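Condensin complex subunit 3 (Schizosaccharomyces pombe, PDB 5OQR) is a regulatory subunit of condensin, the complex required to convert interphase chromatin into mitotic-like condensed chromosomes. Local coordinates at residues Leu296-Glu300 with Gln301-Glu305; Leu313-Thr316 with Phe317-Cys321; Leu367-Gly370 with Leu371-Asp374. All coordinates share one frame; numbering follows the deposited sequence.

Contact 1 (Leu296-Glu300 with Gln301-Glu305); sequences LEFPE and QFWLE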
ATOM      1  N   LEU A 296      28.394   6.650 -16.458  1.00 51.59           N
ATOM      2  CA  LEU A 296      29.057   6.624 -15.164  1.00 54.29           C
ATOM      3  C   LEU A 296      30.443   6.008 -15.291  1.00 55.43           C
ATOM      4  O   LEU A 296      30.627   4.975 -15.939  1.00 55.11           O
ATOM      5  CB  LEU A 296      28.235   5.830 -14.150  1.00 49.71           C
ATOM      6  CG  LEU A 296      26.872   6.396 -13.754  1.00 46.77           C
ATOM      7  CD1 LEU A 296      26.171   5.428 -12.818  1.00 48.64           C
ATOM      8  CD2 LEU A 296      27.004   7.761 -13.100  1.00 48.91           C
ATOM      9  N   GLU A 297      31.420   6.655 -14.664  1.00 61.09           N
ATOM     10  CA  GLU A 297      32.794   6.180 -14.652  1.00 60.93           C
ATOM     11  C   GLU A 297      33.263   6.023 -13.214  1.00 48.07           C
ATOM     12  O   GLU A 297      32.971   6.863 -12.356  1.00 46.17           O
ATOM     13  CB  GLU A 297      33.721   7.138 -15.406  1.00 69.02           C
ATOM     14  CG  GLU A 297      33.341   7.337 -16.862  1.00 77.81           C
ATOM     15  CD  GLU A 297      33.337   6.039 -17.648  1.00 78.77           C
ATOM     16  OE1 GLU A 297      34.164   5.153 -17.346  1.00 67.01           O
ATOM     17  OE2 GLU A 297      32.499   5.901 -18.564  1.00 79.42           O
ATOM     18  N   PHE A 298      33.990   4.937 -12.955  1.00 46.39           N
ATOM     19  CA  PHE A 298      34.481   4.605 -11.620  1.00 44.21           C
ATOM     20  C   PHE A 298      35.997   4.455 -11.669  1.00 41.02           C
ATOM     21  O   PHE A 298      36.530   3.343 -11.560  1.00 40.53           O
ATOM     22  CB  PHE A 298      33.821   3.331 -11.098  1.00 41.93           C
ATOM     23  CG  PHE A 298      32.324   3.393 -11.083  1.00 37.75           C
ATOM     24  CD1 PHE A 298      31.591   2.939 -12.164  1.00 43.06           C
ATOM     25  CD2 PHE A 298      31.650   3.914  -9.995  1.00 36.62           C
ATOM     26  CE1 PHE A 298      30.214   2.999 -12.158  1.00 38.23           C
ATOM     27  CE2 PHE A 298      30.273   3.976  -9.983  1.00 39.98           C
ATOM     28  CZ  PHE A 298      29.554   3.517 -11.066  1.00 37.25           C
ATOM     29  N   PRO A 299      36.722   5.557 -11.838  1.00 45.44           N
ATOM     30  CA  PRO A 299      38.185   5.494 -11.795  1.00 47.51           C
ATOM     31  C   PRO A 299      38.678   5.164 -10.395  1.00 51.71           C
ATOM     32  O   PRO A 299      37.916   5.106  -9.429  1.00 51.96           O
ATOM     33  CB  PRO A 299      38.613   6.899 -12.225  1.00 45.61           C
ATOM     34  CG  PRO A 299      37.459   7.767 -11.856  1.00 46.60           C
ATOM     35  CD  PRO A 299      36.233   6.929 -12.059  1.00 45.76           C
ATOM     36  N   GLU A 300      39.990   4.938 -10.297  1.00 57.17           N
ATOM     37  CA  GLU A 300      40.603   4.691  -8.997  1.00 52.10           C
ATOM     38  C   GLU A 300      40.278   5.814  -8.022  1.00 47.83           C
ATOM     39  O   GLU A 300      39.986   5.564  -6.847  1.00 46.72           O
ATOM     40  CB  GLU A 300      42.116   4.536  -9.157  1.00 58.83           C
ATOM     41  CG  GLU A 300      42.847   4.094  -7.895  1.00 70.28           C
ATOM     42  CD  GLU A 300      42.707   2.606  -7.621  1.00 72.50           C
ATOM     43  OE1 GLU A 300      43.300   2.121  -6.632  1.00 59.23           O
ATOM     44  OE2 GLU A 300      42.006   1.917  -8.392  1.00 78.70           O
ATOM     45  N   GLN A 301      40.316   7.060  -8.497  1.00 47.53           N
ATOM     46  CA  GLN A 301      39.958   8.198  -7.656  1.00 48.99           C
ATOM     47  C   GLN A 301      38.598   7.998  -7.001  1.00 53.82           C
ATOM     48  O   GLN A 301      38.407   8.340  -5.830  1.00 51.62           O
ATOM     49  CB  GLN A 301      39.957   9.474  -8.498  1.00 65.05           C
ATOM     50  CG  GLN A 301      39.534  10.742  -7.759  1.00 80.89           C
ATOM     51  CD  GLN A 301      38.978  11.800  -8.692  1.00 91.68           C
ATOM     52  OE1 GLN A 301      38.743  11.544  -9.873  1.00 81.55           O
ATOM     53  NE2 GLN A 301      38.759  12.996  -8.165  1.00 88.55           N
ATOM     54  N   PHE A 302      37.636   7.455  -7.750  1.00 55.81           N
ATOM     55  CA  PHE A 302      36.290   7.278  -7.218  1.00 44.04           C
ATOM     56  C   PHE A 302      36.301   6.429  -5.954  1.00 43.99           C
ATOM     57  O   PHE A 302      35.584   6.724  -4.991  1.00 44.17           O
ATOM     58  CB  PHE A 302      35.398   6.642  -8.286  1.00 48.85           C
ATOM     59  CG  PHE A 302      34.005   6.338  -7.819  1.00 37.61           C
ATOM     60  CD1 PHE A 302      32.977   7.236  -8.038  1.00 30.80           C
ATOM     61  CD2 PHE A 302      33.719   5.147  -7.171  1.00 35.76           C
ATOM     62  CE1 PHE A 302      31.695   6.956  -7.614  1.00 35.63           C
ATOM     63  CE2 PHE A 302      32.443   4.864  -6.742  1.00 37.16           C
ATOM     64  CZ  PHE A 302      31.427   5.767  -6.968  1.00 36.26           C
ATOM     65  N   TRP A 303      37.114   5.373  -5.934  1.00 40.42           N
ATOM     66  CA  TRP A 303      37.111   4.431  -4.822  1.00 42.49           C
ATOM     67  C   TRP A 303      37.955   4.895  -3.644  1.00 41.42           C
ATOM     68  O   TRP A 303      37.765   4.391  -2.533  1.00 40.89           O
ATOM     69  CB  TRP A 303      37.602   3.067  -5.304  1.00 41.84           C
ATOM     70  CG  TRP A 303      36.783   2.548  -6.430  1.00 40.25           C
ATOM     71  CD1 TRP A 303      37.050   2.661  -7.760  1.00 39.73           C
ATOM     72  CD2 TRP A 303      35.539   1.848  -6.328  1.00 41.82           C
ATOM     73  NE1 TRP A 303      36.055   2.068  -8.495  1.00 39.93           N
ATOM     74  CE2 TRP A 303      35.114   1.561  -7.638  1.00 39.78           C
ATOM     75  CE3 TRP A 303      34.748   1.431  -5.255  1.00 38.28           C
ATOM     76  CZ2 TRP A 303      33.930   0.880  -7.904  1.00 32.47           C
ATOM     77  CZ3 TRP A 303      33.575   0.750  -5.522  1.00 31.60           C
ATOM     78  CH2 TRP A 303      33.179   0.481  -6.835  1.00 27.37           C
ATOM     79  N   LEU A 304      38.875   5.833  -3.855  1.00 46.26           N
ATOM     80  CA  LEU A 304      39.696   6.348  -2.768  1.00 47.47           C
ATOM     81  C   LEU A 304      39.050   7.520  -2.044  1.00 42.72           C
ATOM     82  O   LEU A 304      39.490   7.869  -0.943  1.00 47.79           O
ATOM     83  CB  LEU A 304      41.066   6.776  -3.301  1.00 48.42           C
ATOM     84  CG  LEU A 304      41.812   5.721  -4.120  1.00 45.04           C
ATOM     85  CD1 LEU A 304      43.121   6.283  -4.644  1.00 47.44           C
ATOM     86  CD2 LEU A 304      42.056   4.462  -3.306  1.00 42.09           C
ATOM     87  N   GLU A 305      38.025   8.127  -2.631  1.00 44.32           N
ATOM     88  CA  GLU A 305      37.298   9.240  -2.037  1.00 45.96           C
ATOM     89  C   GLU A 305      35.824   8.892  -1.866  1.00 46.35           C
ATOM     90  O   GLU A 305      34.938   9.701  -2.142  1.00 46.92           O
ATOM     91  CB  GLU A 305      37.456  10.497  -2.887  1.00 55.66           C
ATOM     92  CG  GLU A 305      38.882  11.005  -2.987  1.00 77.03           C
ATOM     93  CD  GLU A 305      39.043  12.070  -4.054  1.00 94.96           C
ATOM     94  OE1 GLU A 305      39.858  11.870  -4.980  1.00100.38           O
ATOM     95  OE2 GLU A 305      38.345  13.104  -3.975  1.00 93.17           O
TER
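Phe298 turns the edge of its ring onto the face of Phe302, four residues further on, in a T-shaped pair whose planes stand at 88° and whose centroids are 4.8 Å apart. The two side chains run side by side in the same direction, and the touching is done by Phe298 CD2, which sits over the middle of the Phe302 ring, 3.5 Å from its CE2. The torsions account for this: Phe302 holds CG anti to its backbone N (chi1 177°), which swings the ring back toward the preceding loop, while Phe298 CG lies beside its own N. Phenylalanine suits both places: the rings are apolar, Phe298 is buried, and its edge hydrogens can sit on the pi face of Phe302. The indole of Trp303 comes to the other end of Phe298: CZ2 lies 4.0 Å from Phe298 CB, and NE1 gives a weak hydrogen bond of 3.4 Å (142°) to Phe298 O. Pro299, the N-cap residue, lies across Phe302 at about a right angle, its CD 3.9 Å from Phe302 CB. Proline fits this place because it has no backbone N-H to satisfy, while its carbonyl O takes a weak bond from Phe302 N. Glu300 opens the helix, where a carboxylate is expected to be favoured by the helix dipole. Its OE2 bonds to Tyr342 OH, its CG rests 3.9 Å from Leu304 CD1, and its backbone O accepts Leu304 N at 3.2 Å. This short helix 300-304 lies against its neighbours through its aromatics: Trp303 stacks on Tyr342 of helix 336-348, and both Trp303 and Phe298 pack on Ala314 of helix 308-324.

Contact 2 (Leu313-Thr316 with Phe317-Cys321); sequences LART and FNEIC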
ATOM      1  N   LEU A 313      25.831   4.481  -4.807  1.00 34.74           N
ATOM      2  CA  LEU A 313      25.637   4.519  -6.252  1.00 35.09           C
ATOM      3  C   LEU A 313      26.355   3.365  -6.938  1.00 35.30           C
ATOM      4  O   LEU A 313      25.814   2.750  -7.863  1.00 35.46           O
ATOM      5  CB  LEU A 313      26.125   5.856  -6.808  1.00 35.28           C
ATOM      6  CG  LEU A 313      26.043   6.007  -8.328  1.00 35.97           C
ATOM      7  CD1 LEU A 313      24.605   5.878  -8.812  1.00 29.92           C
ATOM      8  CD2 LEU A 313      26.642   7.334  -8.752  1.00 34.61           C
ATOM      9  N   ALA A 314      27.582   3.064  -6.511  1.00 34.21           N
ATOM     10  CA  ALA A 314      28.323   1.968  -7.122  1.00 31.27           C
ATOM     11  C   ALA A 314      27.662   0.627  -6.828  1.00 34.47           C
ATOM     12  O   ALA A 314      27.557  -0.228  -7.713  1.00 35.41           O
ATOM     13  CB  ALA A 314      29.770   1.978  -6.630  1.00 33.90           C
ATOM     14  N   ARG A 315      27.207   0.427  -5.590  1.00 31.57           N
ATOM     15  CA  ARG A 315      26.563  -0.832  -5.232  1.00 30.06           C
ATOM     16  C   ARG A 315      25.270  -1.030  -6.014  1.00 32.58           C
ATOM     17  O   ARG A 315      24.933  -2.157  -6.394  1.00 31.22           O
ATOM     18  CB  ARG A 315      26.303  -0.870  -3.726  1.00 26.12           C
ATOM     19  CG  ARG A 315      25.325  -1.948  -3.269  1.00 25.99           C
ATOM     20  CD  ARG A 315      23.899  -1.412  -3.195  1.00 35.48           C
ATOM     21  NE  ARG A 315      22.967  -2.395  -2.649  1.00 35.62           N
ATOM     22  CZ  ARG A 315      22.447  -2.364  -1.426  1.00 34.26           C
ATOM     23  NH1 ARG A 315      21.612  -3.318  -1.044  1.00 36.38           N
ATOM     24  NH2 ARG A 315      22.746  -1.388  -0.578  1.00 32.19           N
ATOM     25  N   THR A 316      24.527   0.051  -6.256  1.00 33.06           N
ATOM     26  CA  THR A 316      23.288  -0.059  -7.019  1.00 35.53           C
ATOM     27  C   THR A 316      23.573  -0.249  -8.503  1.00 33.88           C
ATOM     28  O   THR A 316      22.923  -1.067  -9.165  1.00 32.71           O
ATOM     29  CB  THR A 316      22.421   1.180  -6.798  1.00 32.68           C
ATOM     30  OG1 THR A 316      22.252   1.409  -5.393  1.00 32.26           O
ATOM     31  CG2 THR A 316      21.051   0.992  -7.436  1.00 31.00           C
ATOM     32  N   PHE A 317      24.528   0.508  -9.044  1.00 31.49           N
ATOM     33  CA  PHE A 317      24.946   0.321 -10.428  1.00 28.92           C
ATOM     34  C   PHE A 317      25.355  -1.126 -10.673  1.00 31.87           C
ATOM     35  O   PHE A 317      24.949  -1.744 -11.663  1.00 39.27           O
ATOM     36  CB  PHE A 317      26.094   1.281 -10.747  1.00 32.67           C
ATOM     37  CG  PHE A 317      26.786   1.000 -12.049  1.00 32.57           C
ATOM     38  CD1 PHE A 317      26.373   1.615 -13.214  1.00 34.70           C
ATOM     39  CD2 PHE A 317      27.866   0.136 -12.102  1.00 34.64           C
ATOM     40  CE1 PHE A 317      27.012   1.364 -14.409  1.00 37.85           C
ATOM     41  CE2 PHE A 317      28.507  -0.120 -13.295  1.00 37.68           C
ATOM     42  CZ  PHE A 317      28.081   0.497 -14.448  1.00 41.35           C
ATOM     43  N   ASN A 318      26.165  -1.680  -9.771  1.00 33.77           N
ATOM     44  CA  ASN A 318      26.552  -3.082  -9.876  1.00 33.70           C
ATOM     45  C   ASN A 318      25.336  -3.993  -9.758  1.00 31.77           C
ATOM     46  O   ASN A 318      25.249  -5.020 -10.440  1.00 30.40           O
ATOM     47  CB  ASN A 318      27.588  -3.406  -8.798  1.00 31.52           C
ATOM     48  CG  ASN A 318      28.075  -4.836  -8.859  1.00 30.28           C
ATOM     49  OD1 ASN A 318      28.771  -5.224  -9.792  1.00 38.98           O
ATOM     50  ND2 ASN A 318      27.727  -5.623  -7.851  1.00 31.62           N
ATOM     51  N   GLU A 319      24.383  -3.627  -8.902  1.00 31.24           N
ATOM     52  CA  GLU A 319      23.173  -4.426  -8.742  1.00 34.18           C
ATOM     53  C   GLU A 319      22.339  -4.431 -10.018  1.00 37.67           C
ATOM     54  O   GLU A 319      21.819  -5.477 -10.423  1.00 34.02           O
ATOM     55  CB  GLU A 319      22.359  -3.885  -7.569  1.00 38.77           C
ATOM     56  CG  GLU A 319      21.572  -4.931  -6.811  1.00 50.09           C
ATOM     57  CD  GLU A 319      21.221  -4.475  -5.409  1.00 47.26           C
ATOM     58  OE1 GLU A 319      20.124  -3.909  -5.224  1.00 52.77           O
ATOM     59  OE2 GLU A 319      22.052  -4.667  -4.495  1.00 43.04           O
ATOM     60  N   ILE A 320      22.204  -3.272 -10.663  1.00 40.01           N
ATOM     61  CA  ILE A 320      21.430  -3.179 -11.899  1.00 36.90           C
ATOM     62  C   ILE A 320      22.067  -4.033 -12.987  1.00 43.36           C
ATOM     63  O   ILE A 320      21.423  -4.910 -13.575  1.00 48.35           O
ATOM     64  CB  ILE A 320      21.305  -1.709 -12.342  1.00 33.74           C
ATOM     65  CG1 ILE A 320      20.478  -0.917 -11.329  1.00 32.28           C
ATOM     66  CG2 ILE A 320      20.677  -1.607 -13.729  1.00 35.37           C
ATOM     67  CD1 ILE A 320      20.604   0.582 -11.478  1.00 30.07           C
ATOM     68  N   CYS A 321      23.347  -3.783 -13.273  1.00 40.03           N
ATOM     69  CA  CYS A 321      24.001  -4.439 -14.401  1.00 36.69           C
ATOM     70  C   CYS A 321      23.940  -5.955 -14.283  1.00 42.06           C
ATOM     71  O   CYS A 321      23.812  -6.657 -15.292  1.00 48.92           O
ATOM     72  CB  CYS A 321      25.450  -3.970 -14.504  1.00 42.72           C
ATOM     73  SG  CYS A 321      25.630  -2.227 -14.922  1.00 49.41           S
TER
HETATM   74  O   HOH W   1      26.195  -4.583  -5.454  1.00 31.82           O
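About two and a half turns of helix 308-324, largely buried here, join Leu313-Thr316 to Phe317-Cys321 by the i to i+4 bonding of an alpha-helix, with the Arg315-Glu319 salt bridge along its flank. Phe317 N bonds to Leu313 O at 2.8 Å, Asn318 N to Ala314 O at 2.9 Å and Ile320 N to Thr316 O at 2.8 Å, so these three amides find their acceptors within the helix. Arg315 and Glu319 lie side by side and point the same way. The contact is made by the inner nitrogen: NE reaches Glu319 OE2 at 3.1 Å in an almost straight bond (177°), which lies in the guanidinium plane but meets the oxygen from above the carboxylate plane, the two planes being 78° apart. A bend at chi2 (-93°) brings the arginine NE round to its mate and leaves the NH2 to bond Gln365 OE1 of helix 356-372. Glu319 OE1 in turn pairs with Lys283, so the acid is shared between two bases. An alanine in place of Arg315 is likely to leave Glu319 OE2 without this mate and Gln365 OE1 without the donor it has here. A water takes a hydrogen bond from Asn318 ND2 and gives one to Arg315 O at 2.9 Å; the same amide nitrogen also donates to Ser372 OG. Thr316 suits a buried helix face, since its OG1 bonds back to Leu312 O while CG2 packs 4.1 Å from Ile320 CD1. Phe317 instead offers a ring face to Cys321 SG, offset toward the rim. An i to i+4 ion pair flanking an apolar face, with both charges also tied to adjacent helices, fits the stacked helices of an alpha-solenoid such as this HEAT-repeat protein.

Contact 3 (Leu367-Gly370 with Leu371-Asp374); sequences LYIG and LSQD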
ATOM      1  N   LEU A 367      30.709  -4.551   0.916  1.00 24.98           N
ATOM      2  CA  LEU A 367      30.417  -5.954   1.179  1.00 23.66           C
ATOM      3  C   LEU A 367      29.300  -6.462   0.275  1.00 28.52           C
ATOM      4  O   LEU A 367      29.334  -7.610  -0.180  1.00 26.94           O
ATOM      5  CB  LEU A 367      30.047  -6.142   2.649  1.00 25.78           C
ATOM      6  CG  LEU A 367      31.190  -5.944   3.643  1.00 27.36           C
ATOM      7  CD1 LEU A 367      30.659  -5.824   5.061  1.00 29.56           C
ATOM      8  CD2 LEU A 367      32.179  -7.091   3.543  1.00 29.65           C
ATOM      9  N   TYR A 368      28.297  -5.621   0.005  1.00 27.67           N
ATOM     10  CA  TYR A 368      27.232  -6.018  -0.909  1.00 27.46           C
ATOM     11  C   TYR A 368      27.777  -6.271  -2.305  1.00 28.43           C
ATOM     12  O   TYR A 368      27.393  -7.246  -2.962  1.00 35.43           O
ATOM     13  CB  TYR A 368      26.141  -4.944  -0.953  1.00 30.08           C
ATOM     14  CG  TYR A 368      25.134  -5.035   0.169  1.00 26.27           C
ATOM     15  CD1 TYR A 368      24.473  -6.223   0.440  1.00 26.32           C
ATOM     16  CD2 TYR A 368      24.845  -3.933   0.959  1.00 31.58           C
ATOM     17  CE1 TYR A 368      23.553  -6.313   1.463  1.00 27.56           C
ATOM     18  CE2 TYR A 368      23.930  -4.011   1.985  1.00 32.25           C
ATOM     19  CZ  TYR A 368      23.285  -5.204   2.233  1.00 36.24           C
ATOM     20  OH  TYR A 368      22.370  -5.290   3.255  1.00 48.27           O
ATOM     21  N   ILE A 369      28.665  -5.400  -2.782  1.00 27.53           N
ATOM     22  CA  ILE A 369      29.312  -5.636  -4.067  1.00 30.76           C
ATOM     23  C   ILE A 369      30.081  -6.947  -4.034  1.00 31.30           C
ATOM     24  O   ILE A 369      30.079  -7.708  -5.008  1.00 35.36           O
ATOM     25  CB  ILE A 369      30.228  -4.453  -4.431  1.00 26.31           C
ATOM     26  CG1 ILE A 369      29.406  -3.169  -4.558  1.00 31.10           C
ATOM     27  CG2 ILE A 369      30.967  -4.729  -5.734  1.00 31.19           C
ATOM     28  CD1 ILE A 369      30.234  -1.909  -4.595  1.00 30.90           C
ATOM     29  N   GLY A 370      30.740  -7.237  -2.913  1.00 33.25           N
ATOM     30  CA  GLY A 370      31.519  -8.458  -2.820  1.00 31.73           C
ATOM     31  C   GLY A 370      30.653  -9.700  -2.783  1.00 29.33           C
ATOM     32  O   GLY A 370      30.995 -10.723  -3.381  1.00 35.73           O
ATOM     33  N   LEU A 371      29.524  -9.634  -2.078  1.00 33.13           N
ATOM     34  CA  LEU A 371      28.589 -10.753  -2.061  1.00 33.98           C
ATOM     35  C   LEU A 371      28.022 -11.049  -3.441  1.00 37.01           C
ATOM     36  O   LEU A 371      27.593 -12.179  -3.692  1.00 48.15           O
ATOM     37  CB  LEU A 371      27.453 -10.467  -1.080  1.00 24.10           C
ATOM     38  CG  LEU A 371      27.804 -10.643   0.398  1.00 27.54           C
ATOM     39  CD1 LEU A 371      26.822  -9.903   1.282  1.00 27.34           C
ATOM     40  CD2 LEU A 371      27.833 -12.112   0.761  1.00 28.36           C
ATOM     41  N   SER A 372      28.016 -10.068  -4.343  1.00 37.72           N
ATOM     42  CA  SER A 372      27.452 -10.275  -5.670  1.00 39.92           C
ATOM     43  C   SER A 372      28.418 -10.986  -6.607  1.00 46.02           C
ATOM     44  O   SER A 372      27.980 -11.669  -7.539  1.00 59.50           O
ATOM     45  CB  SER A 372      27.046  -8.934  -6.277  1.00 37.69           C
ATOM     46  OG  SER A 372      28.184  -8.153  -6.582  1.00 41.06           O
ATOM     47  N   GLN A 373      29.720 -10.842  -6.384  1.00 47.58           N
ATOM     48  CA  GLN A 373      30.704 -11.400  -7.302  1.00 63.32           C
ATOM     49  C   GLN A 373      30.696 -12.921  -7.238  1.00 70.94           C
ATOM     50  O   GLN A 373      30.535 -13.512  -6.169  1.00 74.92           O
ATOM     51  CB  GLN A 373      32.106 -10.893  -6.964  1.00 56.54           C
ATOM     52  CG  GLN A 373      32.221  -9.405  -6.674  1.00 53.46           C
ATOM     53  CD  GLN A 373      31.952  -8.541  -7.890  1.00 71.67           C
ATOM     54  OE1 GLN A 373      31.003  -8.771  -8.640  1.00 77.63           O
ATOM     55  NE2 GLN A 373      32.799  -7.539  -8.097  1.00 79.97           N
ATOM     56  N   ASP A 374      30.877 -13.556  -8.392  1.00 80.74           N
ATOM     57  CA  ASP A 374      31.185 -14.982  -8.465  1.00 92.11           C
ATOM     58  C   ASP A 374      32.661 -15.057  -8.839  1.00 90.70           C
ATOM     59  O   ASP A 374      33.024 -15.019 -10.016  1.00 85.33           O
ATOM     60  CB  ASP A 374      30.304 -15.712  -9.466  1.00 98.86           C
ATOM     61  CG  ASP A 374      30.535 -17.209  -9.453  1.00107.47           C
ATOM     62  OD1 ASP A 374      30.127 -17.884 -10.421  1.00120.15           O
ATOM     63  OD2 ASP A 374      31.129 -17.712  -8.476  1.00104.24           O
TER
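The ring of Tyr368 is met obliquely by Leu371 CD1, 4.4 Å from Tyr368 CD1, and engages the guanidinium of Arg315, from helix 308-324, in a cation-pi contact. The Gln373 side chain, bent at chi2, lies alongside that of Ile369, and its amide NE2 is 4.1 Å from Ile369 CG2. Leu371 N bonds to Leu367 O at 2.8 Å, an ordinary alpha-helical link. Beyond it the pattern changes toward i to i+3 bonding, as is common where an alpha-helix runs out: Ser372 N reaches Ile369 O at 3.2 Å from above the carbonyl plane, and Gln373 N reaches Gly370 O at 3.3 Å in like fashion. Serine suits this turn because its hydroxyl, set between the backbone N and the carbonyl carbon (chi1 69°), donates to Ile369 O from the same face as its own N-H. That carbonyl thus holds two donors, with Gln373 N adding a weak third. Lys411 of helix 399-412 reaches the turn, its NZ bonding to Leu371 O and Gln373 O, and Leu367 packs on Leu404 and Leu408 of the same helix.

Helix 308-324 ties the three together. Contact 2 lies within it and is the most buried; contact 1 packs on it from the preceding loop and short helix 300-304, and contact 3 meets it from helix 356-372. Contacts 1 and 2 touch through apolar atoms, with Phe298 CE1 3.7 Å from Phe317 CD2, whereas contacts 2 and 3 are joined by a mixture: the Asn318-Ser372 bond, the Arg315-Tyr368 cation-pi contact, and packing on Ile369. Contact 1, partly at the surface, relies on aromatic edges and faces with mostly weak backbone bonds; contact 2 has regular helix bonding and a shared ion pair; contact 3, partly buried, gathers donors on one carbonyl where its helix runs out.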